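PDB 4OUA: proteolytically activated form of PPO4 Tyrosinase from Agaricus bisporus var. bisporus H97, which uses a pair of copper ions to hydroxylate monophenols and oxidise the resulting o-diphenols to reactive o-quinones, the first step of melanin synthesis. Local coordinates for residues Asp286-Trp300 against Leu341-Phe354. Sequence-based numbering, arbitrary orientation.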
ATOM      1  N   ASP A 286      -0.793  -2.277   6.489  1.00 29.37           N
ATOM      2  CA  ASP A 286      -0.956  -1.231   7.485  1.00 27.10           C
ATOM      3  C   ASP A 286      -2.049  -1.607   8.478  1.00 28.32           C
ATOM      4  O   ASP A 286      -1.988  -1.234   9.649  1.00 32.60           O
ATOM      5  CB  ASP A 286      -1.282   0.103   6.816  1.00 26.89           C
ATOM      6  CG  ASP A 286      -1.264   1.262   7.790  1.00 29.09           C
ATOM      7  OD1 ASP A 286      -0.177   1.834   8.009  1.00 29.40           O
ATOM      8  OD2 ASP A 286      -2.335   1.600   8.335  1.00 32.60           O
ATOM      9  N   ARG A 287      -3.046  -2.349   8.004  1.00 26.66           N
ATOM     10  CA  ARG A 287      -4.131  -2.804   8.864  1.00 25.89           C
ATOM     11  C   ARG A 287      -3.611  -3.809   9.882  1.00 27.27           C
ATOM     12  O   ARG A 287      -4.077  -3.858  11.019  1.00 25.02           O
ATOM     13  CB  ARG A 287      -5.260  -3.426   8.041  1.00 25.01           C
ATOM     14  CG  ARG A 287      -6.500  -3.758   8.855  1.00 27.81           C
ATOM     15  CD  ARG A 287      -7.612  -4.307   7.981  1.00 27.13           C
ATOM     16  NE  ARG A 287      -7.348  -5.681   7.570  1.00 35.48           N
ATOM     17  CZ  ARG A 287      -7.919  -6.746   8.123  1.00 29.90           C
ATOM     18  NH1 ARG A 287      -8.794  -6.595   9.107  1.00 36.98           N
ATOM     19  NH2 ARG A 287      -7.619  -7.960   7.689  1.00 33.89           N
ATOM     20  N   HIS A 288      -2.642  -4.615   9.457  1.00 30.86           N
ATOM     21  CA  HIS A 288      -1.992  -5.569  10.343  1.00 30.54           C
ATOM     22  C   HIS A 288      -1.299  -4.831  11.480  1.00 34.43           C
ATOM     23  O   HIS A 288      -1.368  -5.241  12.639  1.00 35.16           O
ATOM     24  CB  HIS A 288      -0.986  -6.427   9.571  1.00 24.46           C
ATOM     25  CG  HIS A 288      -1.621  -7.418   8.646  1.00 24.83           C
ATOM     26  ND1 HIS A 288      -0.901  -8.132   7.713  1.00 20.45           N
ATOM     27  CD2 HIS A 288      -2.908  -7.821   8.517  1.00 21.64           C
ATOM     28  CE1 HIS A 288      -1.716  -8.931   7.046  1.00 19.82           C
ATOM     29  NE2 HIS A 288      -2.940  -8.760   7.514  1.00 25.27           N
ATOM     30  N   LEU A 289      -0.635  -3.733  11.134  1.00 30.78           N
ATOM     31  CA  LEU A 289       0.041  -2.904  12.121  1.00 33.58           C
ATOM     32  C   LEU A 289      -0.956  -2.344  13.130  1.00 34.66           C
ATOM     33  O   LEU A 289      -0.679  -2.302  14.326  1.00 36.95           O
ATOM     34  CB  LEU A 289       0.798  -1.768  11.432  1.00 29.00           C
ATOM     35  CG  LEU A 289       1.643  -0.872  12.335  1.00 25.59           C
ATOM     36  CD1 LEU A 289       2.664  -1.698  13.095  1.00 25.60           C
ATOM     37  CD2 LEU A 289       2.326   0.206  11.513  1.00 34.89           C
ATOM     38  N   SER A 290      -2.119  -1.922  12.641  1.00 34.15           N
ATOM     39  CA  SER A 290      -3.173  -1.402  13.507  1.00 32.42           C
ATOM     40  C   SER A 290      -3.703  -2.490  14.436  1.00 30.60           C
ATOM     41  O   SER A 290      -3.927  -2.249  15.621  1.00 28.17           O
ATOM     42  CB  SER A 290      -4.320  -0.818  12.679  1.00 27.25           C
ATOM     43  OG  SER A 290      -3.911   0.343  11.978  1.00 30.12           O
ATOM     44  N   LEU A 291      -3.902  -3.687  13.888  1.00 34.97           N
ATOM     45  CA  LEU A 291      -4.386  -4.821  14.668  1.00 33.57           C
ATOM     46  C   LEU A 291      -3.355  -5.257  15.702  1.00 33.44           C
ATOM     47  O   LEU A 291      -3.691  -5.535  16.854  1.00 31.30           O
ATOM     48  CB  LEU A 291      -4.736  -5.996  13.755  1.00 26.06           C
ATOM     49  CG  LEU A 291      -6.001  -5.864  12.907  1.00 29.10           C
ATOM     50  CD1 LEU A 291      -6.230  -7.126  12.091  1.00 28.87           C
ATOM     51  CD2 LEU A 291      -7.205  -5.568  13.785  1.00 26.93           C
ATOM     52  N   TRP A 292      -2.099  -5.315  15.276  1.00 35.11           N
ATOM     53  CA  TRP A 292      -1.001  -5.691  16.158  1.00 34.19           C
ATOM     54  C   TRP A 292      -0.862  -4.698  17.308  1.00 36.18           C
ATOM     55  O   TRP A 292      -0.575  -5.086  18.440  1.00 42.01           O
ATOM     56  CB  TRP A 292       0.305  -5.785  15.368  1.00 33.32           C
ATOM     57  CG  TRP A 292       1.514  -5.990  16.217  1.00 31.93           C
ATOM     58  CD1 TRP A 292       2.036  -7.181  16.629  1.00 32.34           C
ATOM     59  CD2 TRP A 292       2.364  -4.971  16.755  1.00 35.31           C
ATOM     60  NE1 TRP A 292       3.158  -6.966  17.394  1.00 29.92           N
ATOM     61  CE2 TRP A 292       3.380  -5.620  17.487  1.00 33.39           C
ATOM     62  CE3 TRP A 292       2.364  -3.574  16.691  1.00 32.68           C
ATOM     63  CZ2 TRP A 292       4.385  -4.918  18.149  1.00 37.21           C
ATOM     64  CZ3 TRP A 292       3.363  -2.881  17.349  1.00 35.62           C
ATOM     65  CH2 TRP A 292       4.359  -3.553  18.068  1.00 39.31           C
ATOM     66  N   GLN A 293      -1.072  -3.417  17.012  1.00 33.30           N
ATOM     67  CA  GLN A 293      -1.031  -2.377  18.036  1.00 37.86           C
ATOM     68  C   GLN A 293      -2.075  -2.628  19.118  1.00 32.67           C
ATOM     69  O   GLN A 293      -1.857  -2.312  20.287  1.00 32.78           O
ATOM     70  CB  GLN A 293      -1.251  -0.994  17.416  1.00 32.97           C
ATOM     71  CG  GLN A 293      -0.107  -0.495  16.552  1.00 28.68           C
ATOM     72  CD  GLN A 293      -0.422   0.831  15.889  1.00 45.71           C
ATOM     73  OE1 GLN A 293      -0.283   0.982  14.674  1.00 47.86           O
ATOM     74  NE2 GLN A 293      -0.855   1.804  16.686  1.00 42.81           N
ATOM     75  N   ALA A 294      -3.208  -3.196  18.721  1.00 24.48           N
ATOM     76  CA  ALA A 294      -4.286  -3.489  19.657  1.00 23.54           C
ATOM     77  C   ALA A 294      -3.875  -4.585  20.636  1.00 35.19           C
ATOM     78  O   ALA A 294      -4.273  -4.571  21.801  1.00 40.35           O
ATOM     79  CB  ALA A 294      -5.543  -3.890  18.906  1.00 26.76           C
ATOM     80  N   LEU A 295      -3.074  -5.532  20.159  1.00 37.12           N
ATOM     81  CA  LEU A 295      -2.616  -6.635  20.997  1.00 42.26           C
ATOM     82  C   LEU A 295      -1.397  -6.242  21.825  1.00 38.76           C
ATOM     83  O   LEU A 295      -1.260  -6.657  22.974  1.00 42.28           O
ATOM     84  CB  LEU A 295      -2.288  -7.862  20.142  1.00 38.41           C
ATOM     85  CG  LEU A 295      -3.440  -8.488  19.354  1.00 37.19           C
ATOM     86  CD1 LEU A 295      -2.967  -9.734  18.620  1.00 33.74           C
ATOM     87  CD2 LEU A 295      -4.612  -8.813  20.269  1.00 33.66           C
ATOM     88  N   TYR A 296      -0.517  -5.437  21.237  1.00 34.34           N
ATOM     89  CA  TYR A 296       0.732  -5.065  21.893  1.00 33.57           C
ATOM     90  C   TYR A 296       0.875  -3.558  22.079  1.00 35.32           C
ATOM     91  O   TYR A 296       1.776  -2.945  21.508  1.00 35.30           O
ATOM     92  CB  TYR A 296       1.927  -5.594  21.097  1.00 31.86           C
ATOM     93  CG  TYR A 296       2.024  -7.101  21.066  1.00 34.14           C
ATOM     94  CD1 TYR A 296       2.604  -7.798  22.117  1.00 34.49           C
ATOM     95  CD2 TYR A 296       1.543  -7.825  19.985  1.00 34.59           C
ATOM     96  CE1 TYR A 296       2.699  -9.175  22.093  1.00 30.14           C
ATOM     97  CE2 TYR A 296       1.633  -9.203  19.952  1.00 36.62           C
ATOM     98  CZ  TYR A 296       2.212  -9.873  21.010  1.00 35.00           C
ATOM     99  OH  TYR A 296       2.305 -11.246  20.983  1.00 35.51           O
ATOM    100  N   PRO A 297      -0.009  -2.958  22.890  1.00 36.08           N
ATOM    101  CA  PRO A 297       0.069  -1.519  23.156  1.00 33.04           C
ATOM    102  C   PRO A 297       1.337  -1.158  23.921  1.00 37.98           C
ATOM    103  O   PRO A 297       1.779  -1.929  24.772  1.00 43.18           O
ATOM    104  CB  PRO A 297      -1.179  -1.250  24.000  1.00 24.15           C
ATOM    105  CG  PRO A 297      -1.472  -2.553  24.654  1.00 32.98           C
ATOM    106  CD  PRO A 297      -1.090  -3.604  23.653  1.00 35.63           C
ATOM    107  N   GLY A 298       1.916  -0.002  23.613  1.00 34.78           N
ATOM    108  CA  GLY A 298       3.124   0.441  24.279  1.00 38.64           C
ATOM    109  C   GLY A 298       4.381   0.084  23.511  1.00 47.41           C
ATOM    110  O   GLY A 298       5.424   0.713  23.689  1.00 58.18           O
ATOM    111  N   VAL A 299       4.283  -0.929  22.654  1.00 40.66           N
ATOM    112  CA  VAL A 299       5.422  -1.357  21.849  1.00 40.94           C
ATOM    113  C   VAL A 299       5.475  -0.603  20.525  1.00 40.56           C
ATOM    114  O   VAL A 299       4.508  -0.607  19.762  1.00 38.44           O
ATOM    115  CB  VAL A 299       5.376  -2.868  21.556  1.00 31.89           C
ATOM    116  CG1 VAL A 299       6.640  -3.300  20.828  1.00 34.48           C
ATOM    117  CG2 VAL A 299       5.204  -3.652  22.841  1.00 36.84           C
ATOM    118  N   TRP A 300       6.607   0.041  20.255  1.00 41.31           N
ATOM    119  CA  TRP A 300       6.785   0.775  19.007  1.00 40.65           C
ATOM    120  C   TRP A 300       8.226   0.668  18.504  1.00 39.66           C
ATOM    121  O   TRP A 300       8.943  -0.269  18.851  1.00 41.67           O
ATOM    122  CB  TRP A 300       6.383   2.242  19.189  1.00 30.51           C
ATOM    123  CG  TRP A 300       5.945   2.912  17.916  1.00 43.62           C
ATOM    124  CD1 TRP A 300       6.456   4.055  17.372  1.00 44.99           C
ATOM    125  CD2 TRP A 300       4.912   2.471  17.025  1.00 44.09           C
ATOM    126  NE1 TRP A 300       5.802   4.357  16.202  1.00 39.20           N
ATOM    127  CE2 TRP A 300       4.851   3.400  15.965  1.00 47.40           C
ATOM    128  CE3 TRP A 300       4.033   1.382  17.020  1.00 39.55           C
ATOM    129  CZ2 TRP A 300       3.944   3.273  14.911  1.00 45.24           C
ATOM    130  CZ3 TRP A 300       3.135   1.258  15.973  1.00 39.93           C
ATOM    131  CH2 TRP A 300       3.097   2.199  14.934  1.00 45.48           C
ATOM    132  N   LEU A 341       3.134   8.368  14.582  1.00 40.43           N
ATOM    133  CA  LEU A 341       2.431   7.501  13.637  1.00 38.38           C
ATOM    134  C   LEU A 341       1.740   6.311  14.296  1.00 41.91           C
ATOM    135  O   LEU A 341       1.273   5.400  13.610  1.00 41.47           O
ATOM    136  CB  LEU A 341       3.398   6.997  12.565  1.00 31.37           C
ATOM    137  CG  LEU A 341       3.922   8.065  11.606  1.00 31.67           C
ATOM    138  CD1 LEU A 341       4.763   7.430  10.510  1.00 33.71           C
ATOM    139  CD2 LEU A 341       2.768   8.863  11.017  1.00 28.18           C
ATOM    140  N   THR A 342       1.673   6.315  15.623  1.00 39.37           N
ATOM    141  CA  THR A 342       0.944   5.279  16.341  1.00 38.74           C
ATOM    142  C   THR A 342      -0.553   5.521  16.216  1.00 37.07           C
ATOM    143  O   THR A 342      -1.358   4.605  16.367  1.00 36.37           O
ATOM    144  CB  THR A 342       1.330   5.233  17.830  1.00 41.80           C
ATOM    145  OG1 THR A 342       1.016   6.487  18.447  1.00 35.14           O
ATOM    146  CG2 THR A 342       2.816   4.947  17.987  1.00 42.72           C
ATOM    147  N   ASP A 343      -0.915   6.768  15.930  1.00 40.26           N
ATOM    148  CA  ASP A 343      -2.313   7.160  15.817  1.00 41.62           C
ATOM    149  C   ASP A 343      -2.693   7.474  14.372  1.00 41.50           C
ATOM    150  O   ASP A 343      -2.362   8.539  13.852  1.00 38.59           O
ATOM    151  CB  ASP A 343      -2.593   8.371  16.710  1.00 37.07           C
ATOM    152  CG  ASP A 343      -4.047   8.791  16.681  1.00 47.18           C
ATOM    153  OD1 ASP A 343      -4.912   7.921  16.442  1.00 46.35           O
ATOM    154  OD2 ASP A 343      -4.323   9.990  16.901  1.00 50.09           O
ATOM    155  N   THR A 344      -3.394   6.544  13.732  1.00 39.80           N
ATOM    156  CA  THR A 344      -3.788   6.702  12.335  1.00 36.97           C
ATOM    157  C   THR A 344      -4.808   7.825  12.157  1.00 39.37           C
ATOM    158  O   THR A 344      -5.065   8.269  11.037  1.00 40.12           O
ATOM    159  CB  THR A 344      -4.377   5.395  11.762  1.00 31.21           C
ATOM    160  OG1 THR A 344      -5.611   5.087  12.423  1.00 30.93           O
ATOM    161  CG2 THR A 344      -3.401   4.242  11.948  1.00 28.75           C
ATOM    162  N   ALA A 345      -5.385   8.284  13.262  1.00 32.42           N
ATOM    163  CA  ALA A 345      -6.370   9.356  13.218  1.00 30.27           C
ATOM    164  C   ALA A 345      -5.737  10.660  12.737  1.00 38.46           C
ATOM    165  O   ALA A 345      -6.420  11.529  12.194  1.00 35.09           O
ATOM    166  CB  ALA A 345      -7.008   9.545  14.584  1.00 31.52           C
ATOM    167  N   LEU A 346      -4.429  10.788  12.939  1.00 39.68           N
ATOM    168  CA  LEU A 346      -3.694  11.966  12.492  1.00 36.37           C
ATOM    169  C   LEU A 346      -3.684  12.057  10.973  1.00 40.49           C
ATOM    170  O   LEU A 346      -3.431  13.118  10.403  1.00 41.77           O
ATOM    171  CB  LEU A 346      -2.259  11.944  13.020  1.00 33.80           C
ATOM    172  CG  LEU A 346      -1.934  12.903  14.166  1.00 38.71           C
ATOM    173  CD1 LEU A 346      -2.813  12.621  15.375  1.00 34.84           C
ATOM    174  CD2 LEU A 346      -0.461  12.814  14.534  1.00 38.72           C
ATOM    175  N   LEU A 347      -3.960  10.931  10.325  1.00 37.81           N
ATOM    176  CA  LEU A 347      -3.990  10.868   8.871  1.00 30.53           C
ATOM    177  C   LEU A 347      -5.411  10.624   8.377  1.00 30.93           C
ATOM    178  O   LEU A 347      -5.624  10.236   7.229  1.00 38.49           O
ATOM    179  CB  LEU A 347      -3.045   9.776   8.369  1.00 36.61           C
ATOM    180  CG  LEU A 347      -1.571  10.015   8.703  1.00 37.28           C
ATOM    181  CD1 LEU A 347      -0.754   8.746   8.521  1.00 31.37           C
ATOM    182  CD2 LEU A 347      -1.007  11.144   7.850  1.00 34.86           C
ATOM    183  N   ASN A 348      -6.376  10.853   9.262  1.00 27.34           N
ATOM    184  CA  ASN A 348      -7.792  10.790   8.916  1.00 31.64           C
ATOM    185  C   ASN A 348      -8.247   9.450   8.347  1.00 33.18           C
ATOM    186  O   ASN A 348      -9.050   9.409   7.414  1.00 32.38           O
ATOM    187  CB  ASN A 348      -8.134  11.902   7.921  1.00 40.24           C
ATOM    188  CG  ASN A 348      -8.739  13.117   8.594  1.00 39.62           C
ATOM    189  OD1 ASN A 348      -8.776  13.206   9.821  1.00 38.49           O
ATOM    190  ND2 ASN A 348      -9.224  14.059   7.792  1.00 44.56           N
ATOM    191  N   TYR A 349      -7.747   8.356   8.909  1.00 30.42           N
ATOM    192  CA  TYR A 349      -8.198   7.040   8.479  1.00 31.17           C
ATOM    193  C   TYR A 349      -8.222   6.038   9.627  1.00 34.03           C
ATOM    194  O   TYR A 349      -7.716   6.306  10.716  1.00 35.01           O
ATOM    195  CB  TYR A 349      -7.319   6.516   7.338  1.00 30.19           C
ATOM    196  CG  TYR A 349      -5.976   5.966   7.766  1.00 27.76           C
ATOM    197  CD1 TYR A 349      -5.811   4.612   8.023  1.00 28.87           C
ATOM    198  CD2 TYR A 349      -4.870   6.795   7.892  1.00 30.54           C
ATOM    199  CE1 TYR A 349      -4.586   4.100   8.407  1.00 27.06           C
ATOM    200  CE2 TYR A 349      -3.641   6.293   8.275  1.00 27.45           C
ATOM    201  CZ  TYR A 349      -3.505   4.945   8.529  1.00 29.92           C
ATOM    202  OH  TYR A 349      -2.283   4.439   8.910  1.00 34.77           O
ATOM    203  N   SER A 350      -8.825   4.884   9.366  1.00 29.07           N
ATOM    204  CA  SER A 350      -8.923   3.812  10.346  1.00 31.68           C
ATOM    205  C   SER A 350      -9.464   2.559   9.670  1.00 32.30           C
ATOM    206  O   SER A 350      -9.711   2.557   8.464  1.00 33.85           O
ATOM    207  CB  SER A 350      -9.818   4.220  11.516  1.00 33.57           C
ATOM    208  OG  SER A 350      -9.947   3.163  12.451  1.00 30.55           O
ATOM    209  N   TYR A 351      -9.653   1.496  10.445  1.00 28.10           N
ATOM    210  CA  TYR A 351     -10.136   0.239   9.886  1.00 28.81           C
ATOM    211  C   TYR A 351     -11.408  -0.221  10.582  1.00 29.18           C
ATOM    212  O   TYR A 351     -11.583   0.004  11.780  1.00 31.86           O
ATOM    213  CB  TYR A 351      -9.049  -0.834   9.977  1.00 26.34           C
ATOM    214  CG  TYR A 351      -7.782  -0.446   9.251  1.00 23.30           C
ATOM    215  CD1 TYR A 351      -7.630  -0.701   7.896  1.00 27.06           C
ATOM    216  CD2 TYR A 351      -6.746   0.194   9.916  1.00 25.19           C
ATOM    217  CE1 TYR A 351      -6.479  -0.338   7.224  1.00 27.28           C
ATOM    218  CE2 TYR A 351      -5.589   0.561   9.253  1.00 30.46           C
ATOM    219  CZ  TYR A 351      -5.461   0.291   7.907  1.00 30.34           C
ATOM    220  OH  TYR A 351      -4.313   0.653   7.241  1.00 32.53           O
ATOM    221  N   PRO A 352     -12.303  -0.866   9.824  1.00 26.23           N
ATOM    222  CA  PRO A 352     -13.616  -1.310  10.304  1.00 30.04           C
ATOM    223  C   PRO A 352     -13.529  -2.383  11.387  1.00 35.35           C
ATOM    224  O   PRO A 352     -14.542  -2.703  12.012  1.00 35.85           O
ATOM    225  CB  PRO A 352     -14.283  -1.864   9.040  1.00 22.07           C
ATOM    226  CG  PRO A 352     -13.159  -2.217   8.138  1.00 27.75           C
ATOM    227  CD  PRO A 352     -12.088  -1.209   8.408  1.00 27.41           C
ATOM    228  N   ASP A 353     -12.334  -2.926  11.605  1.00 34.43           N
ATOM    229  CA  ASP A 353     -12.122  -3.938  12.634  1.00 29.99           C
ATOM    230  C   ASP A 353     -12.352  -3.373  14.031  1.00 33.89           C
ATOM    231  O   ASP A 353     -12.575  -4.122  14.981  1.00 38.08           O
ATOM    232  CB  ASP A 353     -10.708  -4.514  12.536  1.00 29.58           C
ATOM    233  CG  ASP A 353     -10.367  -4.990  11.136  1.00 41.49           C
ATOM    234  OD1 ASP A 353      -9.907  -4.162  10.322  1.00 37.90           O
ATOM    235  OD2 ASP A 353     -10.559  -6.191  10.850  1.00 46.67           O
ATOM    236  N   PHE A 354     -12.304  -2.049  14.149  1.00 30.35           N
ATOM    237  CA  PHE A 354     -12.387  -1.389  15.446  1.00 29.04           C
ATOM    238  C   PHE A 354     -13.727  -0.701  15.694  1.00 32.25           C
ATOM    239  O   PHE A 354     -13.909  -0.053  16.725  1.00 32.73           O
ATOM    240  CB  PHE A 354     -11.264  -0.358  15.583  1.00 25.92           C
ATOM    241  CG  PHE A 354      -9.888  -0.934  15.422  1.00 28.64           C
ATOM    242  CD1 PHE A 354      -9.263  -1.572  16.480  1.00 28.88           C
ATOM    243  CD2 PHE A 354      -9.215  -0.829  14.218  1.00 28.12           C
ATOM    244  CE1 PHE A 354      -7.995  -2.099  16.339  1.00 31.31           C
ATOM    245  CE2 PHE A 354      -7.944  -1.355  14.069  1.00 28.88           C
ATOM    246  CZ  PHE A 354      -7.334  -1.991  15.131  1.00 30.97           C
TER
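A chi1 of -172° swings the D286 carboxylate to the side of its carbonyl carbon, where OD2 accepts hydrogen bonds from the hydroxyls of Y349 and Y351. The Y349 ring is put there by a chi1 of 78°, which sets CG between its own N and carbonyl carbon. This helix, 277-295, belongs to the α-helical core of the tyrosinase di-copper fold and carries the copper ligand H282 one turn before D286; the chain 341-354 packs along its flank. Y349 OH lies 2.9 Å from D286 OD2, on the syn side but tilted from the carboxylate plane, while OD1 forms a salt bridge with R91 of helix 86-109. The carboxylate thus ties both helices to the segment 341-354 near the copper site, its side chain about 6 Å from those of H282 and H90. R287 lays its aliphatic stem over one face of the Y351 ring, CB standing 3.7 Å from the centroid, and the bend at chi3 carries NH1 into a salt bridge with D353, 2.9 Å from OD1 (N-H...O 163°). A leucine in place of Y351 would probably deprive D286 of one hydroxyl donor and leave the R287 stem without its aromatic face. Farther along, the F354 ring turns its edge to A294 CB. Q293 NE2 donates to T342 O at 2.9 Å, in the carbonyl plane, on a lone pair. W300 NE1 hydrogen-bonds to S338 O, and T342 CG2 sits over the indole, 3.3 Å from the five-membered ring's centroid.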